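Local coordinates for protein 6-aminohexanoate-cyclic-dimer hydrolase (Arthrobacter sp., PDB 3A2Q) that hydrolyses the cyclic dimer of 6-aminohexanoate, a nylon-6 by-product, opening one amide bond to give the linear dimer, at residues G256-T264 / G380-T388; A298-F308 / Y369-W377. The protein carries 1 engineered substitution. One frame throughout, in Å; residues are numbered along the deposited sequence.

Interaction 1. Residues G256-T264 / G380-T388; sequences GSLRVGVLT and GWDLLILPT
Val260 and Ile385 meet on one face of two parallel strands. CG1 of Val260 lies 3.3 Å from CG1 of Ile385, tighter than usual carbon contact. That methyl stands anti to the backbone N of Val260 (chi1 -178°), which turns it toward the isoleucine. Helix 275-290 packs on this face through Val262 and Ile385. On the other face Leu263 CB touches Leu386 CB at 4.0 Å. The backbones pair as parallel beta strands within the large mixed sheet of the amidase fold, with 259-262 between 383-387 and 294-297. Gly261 bonds to strand 383-387 through both its N, which donates to Leu383 O (2.9 Å), and its O, which accepts from Ile385 N (2.8 Å). At the start of the pair, Arg259 O takes two N-H groups, from Asp382 and Leu383. Arg259 N in turn gives a bond to the anti lone pair of Asp382 OD2 (2.8 Å). At the polar edge the bent Arg259 chain lays its guanidinium over a face of the Trp381 ring, with NH2 3.4 Å from CZ2 and the planes 30° apart. Replacing Trp381 by an alanine would probably leave the guanidinium without its stacking surface, held mainly by its salt bridge to Asp294.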
loop_
_atom_site.group_PDB
_atom_site.type_symbol
_atom_site.label_atom_id
_atom_site.label_comp_id
_atom_site.label_asym_id
_atom_site.label_seq_id
_atom_site.Cartn_x
_atom_site.Cartn_y
_atom_site.Cartn_z
ATOM N N GLY A 256 -6.353 20.980 -16.632
ATOM C CA GLY A 256 -6.596 22.404 -16.507
ATOM C C GLY A 256 -6.183 22.883 -15.128
ATOM O O GLY A 256 -5.568 22.133 -14.371
ATOM N N SER A 257 -6.517 24.127 -14.800
ATOM C CA SER A 257 -6.172 24.702 -13.503
ATOM C C SER A 257 -7.147 24.216 -12.431
ATOM O O SER A 257 -8.335 24.537 -12.461
ATOM C CB SER A 257 -6.196 26.231 -13.588
ATOM O OG SER A 257 -5.827 26.829 -12.357
ATOM N N LEU A 258 -6.638 23.439 -11.481
ATOM C CA LEU A 258 -7.473 22.895 -10.413
ATOM C C LEU A 258 -7.302 23.648 -9.099
ATOM O O LEU A 258 -6.279 24.285 -8.868
ATOM C CB LEU A 258 -7.126 21.421 -10.199
ATOM C CG LEU A 258 -7.221 20.501 -11.415
ATOM C CD1 LEU A 258 -6.760 19.103 -11.034
ATOM C CD2 LEU A 258 -8.654 20.468 -11.923
ATOM N N ARG A 259 -8.318 23.574 -8.243
ATOM C CA ARG A 259 -8.265 24.212 -6.935
ATOM C C ARG A 259 -7.491 23.241 -6.050
ATOM O O ARG A 259 -7.965 22.141 -5.760
ATOM C CB ARG A 259 -9.675 24.419 -6.365
ATOM C CG ARG A 259 -10.387 25.655 -6.881
ATOM C CD ARG A 259 -9.871 26.936 -6.211
ATOM N NE ARG A 259 -10.424 27.141 -4.868
ATOM C CZ ARG A 259 -10.192 28.214 -4.114
ATOM N NH1 ARG A 259 -9.411 29.191 -4.562
ATOM N NH2 ARG A 259 -10.751 28.315 -2.914
ATOM N N VAL A 260 -6.304 23.654 -5.632
ATOM C CA VAL A 260 -5.450 22.811 -4.807
ATOM C C VAL A 260 -5.225 23.388 -3.423
ATOM O O VAL A 260 -4.912 24.567 -3.278
ATOM C CB VAL A 260 -4.071 22.614 -5.474
ATOM C CG1 VAL A 260 -3.199 21.693 -4.619
ATOM C CG2 VAL A 260 -4.244 22.050 -6.871
ATOM N N GLY A 261 -5.386 22.546 -2.409
ATOM C CA GLY A 261 -5.153 22.972 -1.043
ATOM C C GLY A 261 -3.926 22.219 -0.556
ATOM O O GLY A 261 -3.774 21.034 -0.846
ATOM N N VAL A 262 -3.037 22.895 0.163
ATOM C CA VAL A 262 -1.837 22.241 0.662
ATOM C C VAL A 262 -1.807 22.302 2.183
ATOM O O VAL A 262 -2.163 23.315 2.789
ATOM C CB VAL A 262 -0.549 22.885 0.073
ATOM C CG1 VAL A 262 -0.527 24.371 0.352
ATOM C CG2 VAL A 262 0.688 22.219 0.664
ATOM N N LEU A 263 -1.407 21.192 2.793
ATOM C CA LEU A 263 -1.331 21.082 4.241
ATOM C C LEU A 263 0.118 20.845 4.652
ATOM O O LEU A 263 0.729 19.851 4.244
ATOM C CB LEU A 263 -2.198 19.912 4.716
ATOM C CG LEU A 263 -2.163 19.573 6.212
ATOM C CD1 LEU A 263 -2.677 20.756 7.026
ATOM C CD2 LEU A 263 -3.021 18.333 6.479
ATOM N N THR A 264 0.670 21.749 5.457
ATOM C CA THR A 264 2.049 21.593 5.902
ATOM C C THR A 264 2.254 21.695 7.415
ATOM O O THR A 264 3.291 22.157 7.893
ATOM C CB THR A 264 2.987 22.578 5.173
ATOM O OG1 THR A 264 2.490 23.913 5.305
ATOM C CG2 THR A 264 3.076 22.213 3.693
ATOM N N GLY A 380 -15.882 22.590 -3.718
ATOM C CA GLY A 380 -15.126 23.168 -4.816
ATOM C C GLY A 380 -13.658 22.808 -4.948
ATOM O O GLY A 380 -13.055 23.047 -5.995
ATOM N N TRP A 381 -13.066 22.248 -3.901
ATOM C CA TRP A 381 -11.660 21.870 -3.974
ATOM C C TRP A 381 -11.500 20.588 -4.779
ATOM O O TRP A 381 -12.339 19.688 -4.700
ATOM C CB TRP A 381 -11.084 21.684 -2.573
ATOM C CG TRP A 381 -11.147 22.929 -1.766
ATOM C CD1 TRP A 381 -12.166 23.333 -0.960
ATOM C CD2 TRP A 381 -10.148 23.952 -1.700
ATOM N NE1 TRP A 381 -11.865 24.548 -0.389
ATOM C CE2 TRP A 381 -10.631 24.950 -0.827
ATOM C CE3 TRP A 381 -8.889 24.122 -2.297
ATOM C CZ2 TRP A 381 -9.900 26.106 -0.531
ATOM C CZ3 TRP A 381 -8.160 25.275 -2.004
ATOM C CH2 TRP A 381 -8.669 26.249 -1.128
ATOM N N ASP A 382 -10.421 20.516 -5.555
ATOM C CA ASP A 382 -10.136 19.359 -6.398
ATOM C C ASP A 382 -9.111 18.401 -5.802
ATOM O O ASP A 382 -9.286 17.182 -5.855
ATOM C CB ASP A 382 -9.606 19.813 -7.759
ATOM C CG ASP A 382 -10.628 20.583 -8.556
ATOM O OD1 ASP A 382 -11.664 19.985 -8.916
ATOM O OD2 ASP A 382 -10.391 21.784 -8.820
ATOM N N LEU A 383 -8.043 18.959 -5.241
ATOM C CA LEU A 383 -6.960 18.143 -4.688
ATOM C C LEU A 383 -6.373 18.679 -3.396
ATOM O O LEU A 383 -6.335 19.891 -3.164
ATOM C CB LEU A 383 -5.810 18.049 -5.691
ATOM C CG LEU A 383 -6.006 17.464 -7.089
ATOM C CD1 LEU A 383 -4.762 17.742 -7.925
ATOM C CD2 LEU A 383 -6.255 15.980 -6.997
ATOM N N LEU A 384 -5.894 17.754 -2.568
ATOM C CA LEU A 384 -5.235 18.100 -1.317
ATOM C C LEU A 384 -3.820 17.557 -1.467
ATOM O O LEU A 384 -3.636 16.423 -1.909
ATOM C CB LEU A 384 -5.908 17.416 -0.116
ATOM C CG LEU A 384 -5.194 17.655 1.223
ATOM C CD1 LEU A 384 -5.396 19.100 1.658
ATOM C CD2 LEU A 384 -5.736 16.713 2.295
ATOM N N ILE A 385 -2.832 18.383 -1.139
ATOM C CA ILE A 385 -1.431 17.990 -1.195
ATOM C C ILE A 385 -0.941 18.003 0.249
ATOM O O ILE A 385 -1.126 18.988 0.964
ATOM C CB ILE A 385 -0.561 19.005 -1.985
ATOM C CG1 ILE A 385 -1.222 19.359 -3.315
ATOM C CG2 ILE A 385 0.827 18.416 -2.228
ATOM C CD1 ILE A 385 -1.466 18.181 -4.214
ATOM N N LEU A 386 -0.332 16.905 0.684
ATOM C CA LEU A 386 0.189 16.831 2.039
ATOM C C LEU A 386 1.243 15.736 2.102
ATOM O O LEU A 386 1.291 14.865 1.234
ATOM C CB LEU A 386 -0.936 16.528 3.036
ATOM C CG LEU A 386 -1.569 15.129 3.027
ATOM C CD1 LEU A 386 -2.485 14.996 4.234
ATOM C CD2 LEU A 386 -2.344 14.893 1.739
ATOM N N PRO A 387 2.125 15.781 3.117
ATOM C CA PRO A 387 3.159 14.744 3.227
ATOM C C PRO A 387 2.484 13.386 3.390
ATOM O O PRO A 387 1.397 13.309 3.954
ATOM C CB PRO A 387 3.930 15.149 4.487
ATOM C CG PRO A 387 3.702 16.631 4.580
ATOM C CD PRO A 387 2.263 16.794 4.175
ATOM N N THR A 388 3.104 12.319 2.896
ATOM C CA THR A 388 2.499 11.003 3.054
ATOM C C THR A 388 2.659 10.580 4.516
ATOM O O THR A 388 1.706 10.110 5.133
ATOM C CB THR A 388 3.152 9.960 2.134
ATOM O OG1 THR A 388 3.063 10.404 0.779
ATOM C CG2 THR A 388 2.430 8.615 2.252
#

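Interaction 2. Residues A298-F308 / Y369-W377; sequences AYPEALGDRSF and YAGKVERWW
Tyr369 reaches across from the helix and puts its hydroxyl among the backbone carbonyls of the 298-308 loop. Its CG is anti to the backbone N (chi1 -175°), which sends the ring out toward the loop. OH donates to Ala302 O at 2.8 Å. It comes from above the carbonyl plane, not on a lone pair. Asp305 N bonds the same oxygen from the opposite face, and the carbonyl is held from both sides. Phe308 lies over one face of the tyrosine ring, its CE2 3.4 Å from Tyr369 CZ. The two ring planes are 31° apart.

Trp376 carries the other end. Pro300 sits on one face of its indole: CD is 3.9 Å from the centroid of the five-membered ring, 18° off the normal, a CH-pi contact. Pro300 CG also touches Trp377 CZ3 at 3.6 Å, and the proline is thus packed against two neighbouring indoles. The carbonyl carbon of Tyr299 lies over the same Trp376 face, near the rim. Trp381 stacks on Trp376 as well.

Between these ends Ala302 turns its methyl to the helix, where CB meets Val373 CG2 at 3.8 Å. A water links Ala302 N to Lys372 O. Lys372 NZ forms a salt bridge with Asp305 OD2 at 3.3 Å, in which the hydrogen bond is weak. The other carboxylate oxygen, OD1, accepts from Ser307 N and Ser307 OG. The 3-10 turn 301-304 is thus packed on helix 356-378, and the Asx turn at Asp305 leads the loop on toward helix 308-331.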
loop_
_atom_site.group_PDB
_atom_site.type_symbol
_atom_site.label_atom_id
_atom_site.label_comp_id
_atom_site.label_asym_id
_atom_site.label_seq_id
_atom_site.Cartn_x
_atom_site.Cartn_y
_atom_site.Cartn_z
ATOM N N ALA A 298 -4.853 25.357 2.418
ATOM C CA ALA A 298 -6.189 24.998 2.857
ATOM C C ALA A 298 -6.292 23.490 2.983
ATOM O O ALA A 298 -5.539 22.751 2.353
ATOM C CB ALA A 298 -7.217 25.508 1.861
ATOM N N TYR A 299 -7.241 23.037 3.787
ATOM C CA TYR A 299 -7.420 21.614 4.000
ATOM C C TYR A 299 -8.770 21.345 4.647
ATOM O O TYR A 299 -9.374 22.239 5.240
ATOM C CB TYR A 299 -6.294 21.105 4.900
ATOM C CG TYR A 299 -6.291 21.737 6.276
ATOM C CD1 TYR A 299 -6.990 21.157 7.337
ATOM C CD2 TYR A 299 -5.582 22.915 6.520
ATOM C CE1 TYR A 299 -6.977 21.729 8.608
ATOM C CE2 TYR A 299 -5.564 23.494 7.785
ATOM C CZ TYR A 299 -6.260 22.897 8.823
ATOM O OH TYR A 299 -6.224 23.464 10.077
ATOM N N PRO A 300 -9.270 20.106 4.527
ATOM C CA PRO A 300 -10.565 19.751 5.124
ATOM C C PRO A 300 -10.481 19.920 6.636
ATOM O O PRO A 300 -9.605 19.341 7.274
ATOM C CB PRO A 300 -10.750 18.284 4.717
ATOM C CG PRO A 300 -9.906 18.142 3.472
ATOM C CD PRO A 300 -8.688 18.973 3.783
ATOM N N GLU A 301 -11.383 20.702 7.221
ATOM C CA GLU A 301 -11.317 20.905 8.664
ATOM C C GLU A 301 -11.463 19.603 9.424
ATOM O O GLU A 301 -11.020 19.496 10.566
ATOM C CB GLU A 301 -12.372 21.911 9.138
ATOM C CG GLU A 301 -13.808 21.543 8.862
ATOM C CD GLU A 301 -14.771 22.560 9.451
ATOM O OE1 GLU A 301 -14.570 23.775 9.219
ATOM O OE2 GLU A 301 -15.724 22.148 10.145
ATOM N N ALA A 302 -12.075 18.609 8.784
ATOM C CA ALA A 302 -12.258 17.305 9.413
ATOM C C ALA A 302 -10.912 16.691 9.769
ATOM O O ALA A 302 -10.818 15.879 10.688
ATOM C CB ALA A 302 -13.019 16.375 8.480
ATOM N N LEU A 303 -9.866 17.072 9.042
ATOM C CA LEU A 303 -8.540 16.531 9.315
ATOM C C LEU A 303 -8.006 16.974 10.674
ATOM O O LEU A 303 -7.037 16.404 11.179
ATOM C CB LEU A 303 -7.554 16.918 8.197
ATOM C CG LEU A 303 -7.848 16.296 6.820
ATOM C CD1 LEU A 303 -6.701 16.585 5.865
ATOM C CD2 LEU A 303 -8.037 14.794 6.956
ATOM N N GLY A 304 -8.646 17.976 11.274
ATOM C CA GLY A 304 -8.213 18.451 12.577
ATOM C C GLY A 304 -8.749 17.575 13.692
ATOM O O GLY A 304 -8.469 17.795 14.871
ATOM N N ASP A 305 -9.516 16.560 13.310
ATOM C CA ASP A 305 -10.123 15.648 14.269
ATOM C C ASP A 305 -9.747 14.203 13.956
ATOM O O ASP A 305 -9.807 13.766 12.803
ATOM C CB ASP A 305 -11.650 15.840 14.233
ATOM C CG ASP A 305 -12.404 14.811 15.058
ATOM O OD1 ASP A 305 -12.030 14.570 16.225
ATOM O OD2 ASP A 305 -13.391 14.252 14.536
ATOM N N ARG A 306 -9.321 13.467 14.975
ATOM C CA ARG A 306 -8.973 12.069 14.766
ATOM C C ARG A 306 -9.734 11.212 15.773
ATOM O O ARG A 306 -9.320 10.102 16.101
ATOM C CB ARG A 306 -7.462 11.840 14.899
ATOM C CG ARG A 306 -6.966 10.683 14.031
ATOM C CD ARG A 306 -5.515 10.339 14.266
ATOM N NE ARG A 306 -4.622 11.466 14.008
ATOM C CZ ARG A 306 -3.919 12.094 14.945
ATOM N NH1 ARG A 306 -4.002 11.705 16.210
ATOM N NH2 ARG A 306 -3.130 13.109 14.617
ATOM N N SER A 307 -10.860 11.735 16.248
ATOM C CA SER A 307 -11.701 11.022 17.211
ATOM C C SER A 307 -12.135 9.670 16.661
ATOM O O SER A 307 -12.276 8.698 17.401
ATOM C CB SER A 307 -12.949 11.847 17.535
ATOM O OG SER A 307 -12.602 13.057 18.177
ATOM N N PHE A 308 -12.341 9.621 15.352
ATOM C CA PHE A 308 -12.775 8.407 14.673
ATOM C C PHE A 308 -11.830 7.227 14.865
ATOM O O PHE A 308 -12.256 6.070 14.796
ATOM C CB PHE A 308 -12.913 8.685 13.172
ATOM C CG PHE A 308 -11.592 8.857 12.463
ATOM C CD1 PHE A 308 -10.884 7.749 12.009
ATOM C CD2 PHE A 308 -11.050 10.123 12.272
ATOM C CE1 PHE A 308 -9.649 7.898 11.374
ATOM C CE2 PHE A 308 -9.818 10.285 11.638
ATOM C CZ PHE A 308 -9.116 9.171 11.188
ATOM N N TYR A 369 -17.632 10.467 9.547
ATOM C CA TYR A 369 -16.363 11.159 9.365
ATOM C C TYR A 369 -16.063 11.286 7.875
ATOM O O TYR A 369 -15.635 12.342 7.406
ATOM C CB TYR A 369 -15.234 10.403 10.058
ATOM C CG TYR A 369 -13.927 11.151 10.008
ATOM C CD1 TYR A 369 -13.717 12.283 10.799
ATOM C CD2 TYR A 369 -12.915 10.754 9.140
ATOM C CE1 TYR A 369 -12.522 13.005 10.719
ATOM C CE2 TYR A 369 -11.719 11.464 9.052
ATOM C CZ TYR A 369 -11.528 12.586 9.842
ATOM O OH TYR A 369 -10.341 13.280 9.748
ATOM N N ALA A 370 -16.293 10.207 7.132
ATOM C CA ALA A 370 -16.064 10.211 5.691
ATOM C C ALA A 370 -16.806 11.394 5.081
ATOM O O ALA A 370 -16.271 12.116 4.244
ATOM C CB ALA A 370 -16.565 8.910 5.076
ATOM N N GLY A 371 -18.049 11.586 5.505
ATOM C CA GLY A 371 -18.833 12.688 4.982
ATOM C C GLY A 371 -18.199 14.038 5.265
ATOM O O GLY A 371 -18.132 14.892 4.380
ATOM N N LYS A 372 -17.731 14.238 6.494
ATOM C CA LYS A 372 -17.114 15.509 6.856
ATOM C C LYS A 372 -15.909 15.777 5.969
ATOM O O LYS A 372 -15.708 16.898 5.503
ATOM C CB LYS A 372 -16.687 15.516 8.330
ATOM C CG LYS A 372 -17.837 15.386 9.326
ATOM C CD LYS A 372 -17.406 15.764 10.744
ATOM C CE LYS A 372 -16.205 14.951 11.215
ATOM N NZ LYS A 372 -15.661 15.453 12.512
ATOM N N VAL A 373 -15.112 14.741 5.727
ATOM C CA VAL A 373 -13.932 14.885 4.890
ATOM C C VAL A 373 -14.294 15.226 3.445
ATOM O O VAL A 373 -13.792 16.197 2.883
ATOM C CB VAL A 373 -13.087 13.592 4.873
ATOM C CG1 VAL A 373 -11.986 13.729 3.844
ATOM C CG2 VAL A 373 -12.493 13.324 6.256
ATOM N N GLU A 374 -15.168 14.424 2.848
ATOM C CA GLU A 374 -15.563 14.631 1.453
ATOM C C GLU A 374 -16.225 15.971 1.147
ATOM O O GLU A 374 -16.157 16.450 0.020
ATOM C CB GLU A 374 -16.490 13.508 0.989
ATOM C CG GLU A 374 -15.839 12.142 0.934
ATOM C CD GLU A 374 -16.650 11.163 0.107
ATOM O OE1 GLU A 374 -16.552 11.217 -1.139
ATOM O OE2 GLU A 374 -17.398 10.353 0.700
ATOM N N ARG A 375 -16.866 16.572 2.142
ATOM C CA ARG A 375 -17.527 17.855 1.941
ATOM C C ARG A 375 -16.578 18.963 1.490
ATOM O O ARG A 375 -17.021 19.959 0.923
ATOM C CB ARG A 375 -18.255 18.286 3.214
ATOM C CG ARG A 375 -19.680 17.757 3.308
ATOM C CD ARG A 375 -20.434 18.410 4.457
ATOM N NE ARG A 375 -20.454 17.585 5.661
ATOM C CZ ARG A 375 -21.172 16.472 5.790
ATOM N NH1 ARG A 375 -21.932 16.046 4.789
ATOM N NH2 ARG A 375 -21.134 15.787 6.923
ATOM N N TRP A 376 -15.282 18.792 1.739
ATOM C CA TRP A 376 -14.280 19.783 1.336
ATOM C C TRP A 376 -14.181 19.812 -0.188
ATOM O O TRP A 376 -14.043 20.880 -0.793
ATOM C CB TRP A 376 -12.910 19.428 1.931
ATOM C CG TRP A 376 -11.846 20.480 1.741
ATOM C CD1 TRP A 376 -11.793 21.715 2.328
ATOM C CD2 TRP A 376 -10.663 20.367 0.940
ATOM N NE1 TRP A 376 -10.646 22.375 1.947
ATOM C CE2 TRP A 376 -9.936 21.570 1.095
ATOM C CE3 TRP A 376 -10.145 19.366 0.108
ATOM C CZ2 TRP A 376 -8.718 21.799 0.448
ATOM C CZ3 TRP A 376 -8.932 19.592 -0.534
ATOM C CH2 TRP A 376 -8.232 20.801 -0.361
ATOM N N TRP A 377 -14.253 18.633 -0.805
ATOM C CA TRP A 377 -14.180 18.518 -2.259
ATOM C C TRP A 377 -15.508 18.986 -2.849
ATOM O O TRP A 377 -15.555 19.588 -3.920
ATOM C CB TRP A 377 -13.899 17.068 -2.658
ATOM C CG TRP A 377 -12.440 16.697 -2.565
ATOM C CD1 TRP A 377 -11.539 16.665 -3.590
ATOM C CD2 TRP A 377 -11.708 16.349 -1.378
ATOM N NE1 TRP A 377 -10.292 16.322 -3.118
ATOM C CE2 TRP A 377 -10.368 16.123 -1.763
ATOM C CE3 TRP A 377 -12.058 16.210 -0.025
ATOM C CZ2 TRP A 377 -9.372 15.765 -0.846
ATOM C CZ3 TRP A 377 -11.069 15.854 0.891
ATOM C CH2 TRP A 377 -9.740 15.636 0.474
HETATM O O HOH W 1 -13.848 18.634 6.306
#

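Overall arrangement
The two contacts have centres about 14 Å apart. Both segments of interaction 2 fall between those of interaction 1 in the sequence: 256-264, then 298-308, 369-377 and 380-388. Strand 294-297, next to 259-262 in the sheet, runs straight into the 298-308 loop. Helix 356-378 likewise leads directly into strand 383-387. Both connections bring the contacts together, and Trp376 and Trp377 meet Trp381 and Asp382 at the junction. Leu384 of strand 383-387 touches Pro300, Leu303 and Trp376. Interaction 1 thus builds the sheet near its 294-297 edge, and interaction 2 packs a loop and helix beside it, away from the residues that, by similarity to relatives, probably form the catalytic site.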